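Local coordinates for protein endonuclease V (Homo sapiens, PDB 6OZE) that probably cleaves inosine-containing RNA in a metal-dependent reaction, as an endoribonuclease of the endonuclease V family with an RNase H-like fold, at residues C219-R223 with I224-V228. The protein carries 4 engineered substitutions. Residues are numbered along the deposited sequence; the frame is centred on the assembly and turned at random. Where two conformers were deposited one is given.
Sequences CSRFR and IPEPV. Engineered in segment 219-223: Ser-220 (natural residue Cys).
Glu-226 reaches back from the first turn of helix 226-242 over the loop that leads into it, and turns one carboxylate oxygen toward Phe-222 and the other toward Arg-221. A bend at chi2 (-53°) brings the acid round to them. OE1 lies at the edge of the Phe-222 ring, in its plane, 3.7 Å from CD2, with ring and carboxylate planes 67° apart; Arg-221 CG lies over one face of the same ring, toward its rim. Glu-226 CG lies over a face of the Arg-221 guanidinium, while OE2 stands 3.8 Å from NH1, well out of the guanidinium plane, so this long salt bridge works through charge alone. The carboxylate's stronger partners are about one helical turn onward: Arg-229 NE, in a salt bridge with OE1, and Gln-230 NE2, hydrogen-bonded to OE2.

At the backbone, Glu-226 N donates a nearly straight bond to Cys-219 O (2.8 Å, 170°), closing the loop at the helix start, where Pro-225 is the N-cap residue. Cys-219 CB meets Pro-227 CD at 3.9 Å, and both residues, with Pro-225, rest on Leu-116 of the central sheet. The engineered Ser-220 turns OG beside the Pro-225 ring while bonding Thr-216 O. Inside the loop, one water accepts from Phe-222 N and donates to Ile-224 O, 2.6 Å from the water oxygen, and Glu-226 OE1. Backbone, water and carboxylate thus tie helices 209-218 and 226-242 together, and the acid near the helix N-terminus would probably be favoured in its charged form.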
ATOM      1  N   CYS A 219      -3.737 -12.730   2.610  1.00 20.73           N
ATOM      2  CA  CYS A 219      -3.945 -11.876   3.771  1.00 20.90           C
ATOM      3  C   CYS A 219      -5.374 -11.384   3.911  1.00 22.66           C
ATOM      4  O   CYS A 219      -5.657 -10.635   4.849  1.00 23.69           O
ATOM      5  CB  CYS A 219      -2.990 -10.672   3.733  1.00 21.41           C
ATOM      6  SG  CYS A 219      -1.297 -11.120   4.021  1.00 22.93           S
ATOM      7  N   SER A 220      -6.293 -11.816   3.050  1.00 22.16           N
ATOM      8  CA  SER A 220      -7.654 -11.289   3.024  1.00 22.35           C
ATOM      9  C   SER A 220      -8.600 -12.249   3.742  1.00 26.25           C
ATOM     10  O   SER A 220      -8.887 -13.343   3.248  1.00 32.39           O
ATOM     11  CB  SER A 220      -8.108 -11.031   1.589  1.00 25.08           C
ATOM     12  OG  SER A 220      -7.333  -9.994   1.010  1.00 27.30           O
ATOM     13  N   ARG A 221      -9.072 -11.842   4.911  1.00 22.79           N
ATOM     14  CA  ARG A 221     -10.139 -12.518   5.633  1.00 25.49           C
ATOM     15  C   ARG A 221     -11.488 -11.902   5.287  1.00 29.11           C
ATOM     16  O   ARG A 221     -12.490 -12.613   5.136  1.00 33.90           O
ATOM     17  CB  ARG A 221      -9.856 -12.391   7.136  1.00 34.12           C
ATOM     18  CG  ARG A 221     -10.909 -12.960   8.061  1.00 55.24           C
ATOM     19  CD  ARG A 221     -10.443 -12.856   9.510  1.00 63.57           C
ATOM     20  NE  ARG A 221      -9.321 -13.752   9.780  1.00 69.55           N
ATOM     21  CZ  ARG A 221      -8.436 -13.582  10.757  1.00 79.38           C
ATOM     22  NH1 ARG A 221      -8.525 -12.535  11.566  1.00 84.66           N
ATOM     23  NH2 ARG A 221      -7.452 -14.456  10.920  1.00 78.13           N
ATOM     24  N   PHE A 222     -11.518 -10.584   5.150  1.00 27.08           N
ATOM     25  CA  PHE A 222     -12.612  -9.798   4.608  1.00 27.75           C
ATOM     26  C   PHE A 222     -12.141  -9.203   3.280  1.00 28.08           C
ATOM     27  O   PHE A 222     -11.099  -9.595   2.742  1.00 37.40           O
ATOM     28  CB  PHE A 222     -13.036  -8.756   5.654  1.00 32.81           C
ATOM     29  CG  PHE A 222     -13.371  -9.350   6.993  1.00 39.47           C
ATOM     30  CD1 PHE A 222     -14.607  -9.944   7.213  1.00 48.32           C
ATOM     31  CD2 PHE A 222     -12.451  -9.331   8.031  1.00 35.54           C
ATOM     32  CE1 PHE A 222     -14.920 -10.496   8.448  1.00 53.71           C
ATOM     33  CE2 PHE A 222     -12.756  -9.882   9.264  1.00 45.16           C
ATOM     34  CZ  PHE A 222     -13.995 -10.465   9.472  1.00 52.70           C
ATOM     35  N   ARG A 223     -12.896  -8.242   2.737  1.00 28.06           N
ATOM     36  CA  ARG A 223     -12.501  -7.680   1.448  1.00 30.40           C
ATOM     37  C   ARG A 223     -11.190  -6.906   1.555  1.00 24.65           C
ATOM     38  O   ARG A 223     -10.316  -7.022   0.692  1.00 27.24           O
ATOM     39  CB  ARG A 223     -13.617  -6.811   0.858  1.00 36.60           C
ATOM     40  CG  ARG A 223     -13.277  -6.251  -0.519  1.00 40.17           C
ATOM     41  CD  ARG A 223     -14.200  -5.104  -0.935  1.00 50.72           C
ATOM     42  NE  ARG A 223     -13.608  -4.320  -2.020  1.00 52.11           N
ATOM     43  CZ  ARG A 223     -13.240  -3.048  -1.921  1.00 58.48           C
ATOM     44  NH1 ARG A 223     -13.415  -2.386  -0.784  1.00 52.45           N
ATOM     45  NH2 ARG A 223     -12.705  -2.430  -2.967  1.00 62.12           N
ATOM     46  N   ILE A 224     -11.019  -6.119   2.609  1.00 24.04           N
ATOM     47  CA  ILE A 224      -9.767  -5.385   2.793  1.00 25.49           C
ATOM     48  C   ILE A 224      -8.759  -6.306   3.478  1.00 20.55           C
ATOM     49  O   ILE A 224      -9.065  -6.841   4.557  1.00 23.28           O
ATOM     50  CB  ILE A 224     -10.021  -4.141   3.632  1.00 23.56           C
ATOM     51  CG1 ILE A 224     -11.130  -3.303   3.000  1.00 30.26           C
ATOM     52  CG2 ILE A 224      -8.730  -3.335   3.806  1.00 23.85           C
ATOM     53  CD1 ILE A 224     -10.819  -2.863   1.588  1.00 33.94           C
ATOM     54  N   PRO A 225      -7.561  -6.490   2.913  1.00 19.53           N
ATOM     55  CA  PRO A 225      -6.571  -7.385   3.529  1.00 20.40           C
ATOM     56  C   PRO A 225      -6.303  -7.002   4.974  1.00 22.00           C
ATOM     57  O   PRO A 225      -6.253  -5.825   5.321  1.00 21.70           O
ATOM     58  CB  PRO A 225      -5.323  -7.194   2.664  1.00 24.59           C
ATOM     59  CG  PRO A 225      -5.836  -6.655   1.361  1.00 28.71           C
ATOM     60  CD  PRO A 225      -7.066  -5.866   1.675  1.00 26.15           C
ATOM     61  N   GLU A 226      -6.151  -8.023   5.818  0.50 21.87           N
ATOM     62  CA  GLU A 226      -6.070  -7.823   7.267  0.50 22.52           C
ATOM     63  C   GLU A 226      -5.044  -6.790   7.708  0.50 20.99           C
ATOM     64  O   GLU A 226      -5.389  -5.946   8.550  0.50 21.02           O
ATOM     65  CB  GLU A 226      -5.880  -9.172   7.973  0.50 23.14           C
ATOM     66  CG  GLU A 226      -7.188  -9.871   8.323  0.50 32.18           C
ATOM     67  CD  GLU A 226      -8.134  -8.962   9.106  0.50 35.46           C
ATOM     68  OE1 GLU A 226      -8.945  -8.259   8.469  0.50 32.66           O
ATOM     69  OE2 GLU A 226      -8.059  -8.935  10.358  0.50 35.47           O
ATOM     70  N   PRO A 227      -3.803  -6.783   7.208  1.00 17.90           N
ATOM     71  CA  PRO A 227      -2.844  -5.762   7.697  1.00 18.14           C
ATOM     72  C   PRO A 227      -3.292  -4.347   7.378  1.00 19.19           C
ATOM     73  O   PRO A 227      -3.132  -3.445   8.222  1.00 20.82           O
ATOM     74  CB  PRO A 227      -1.527  -6.148   7.005  1.00 22.45           C
ATOM     75  CG  PRO A 227      -1.692  -7.663   6.695  1.00 23.85           C
ATOM     76  CD  PRO A 227      -3.149  -7.749   6.293  1.00 22.29           C
ATOM     77  N   VAL A 228      -3.868  -4.126   6.203  1.00 19.26           N
ATOM     78  CA  VAL A 228      -4.395  -2.814   5.818  0.80 18.71           C
ATOM     79  C   VAL A 228      -5.624  -2.468   6.650  1.00 20.86           C
ATOM     80  O   VAL A 228      -5.785  -1.338   7.146  1.00 20.30           O
ATOM     81  CB  VAL A 228      -4.735  -2.847   4.314  0.80 25.28           C
ATOM     82  CG1 VAL A 228      -5.411  -1.564   3.869  0.80 29.08           C
ATOM     83  CG2 VAL A 228      -3.488  -3.135   3.483  0.80 27.59           C
TER
HETATM   84  O   HOH W   1      -9.162  -9.094   5.934  1.00 26.21           O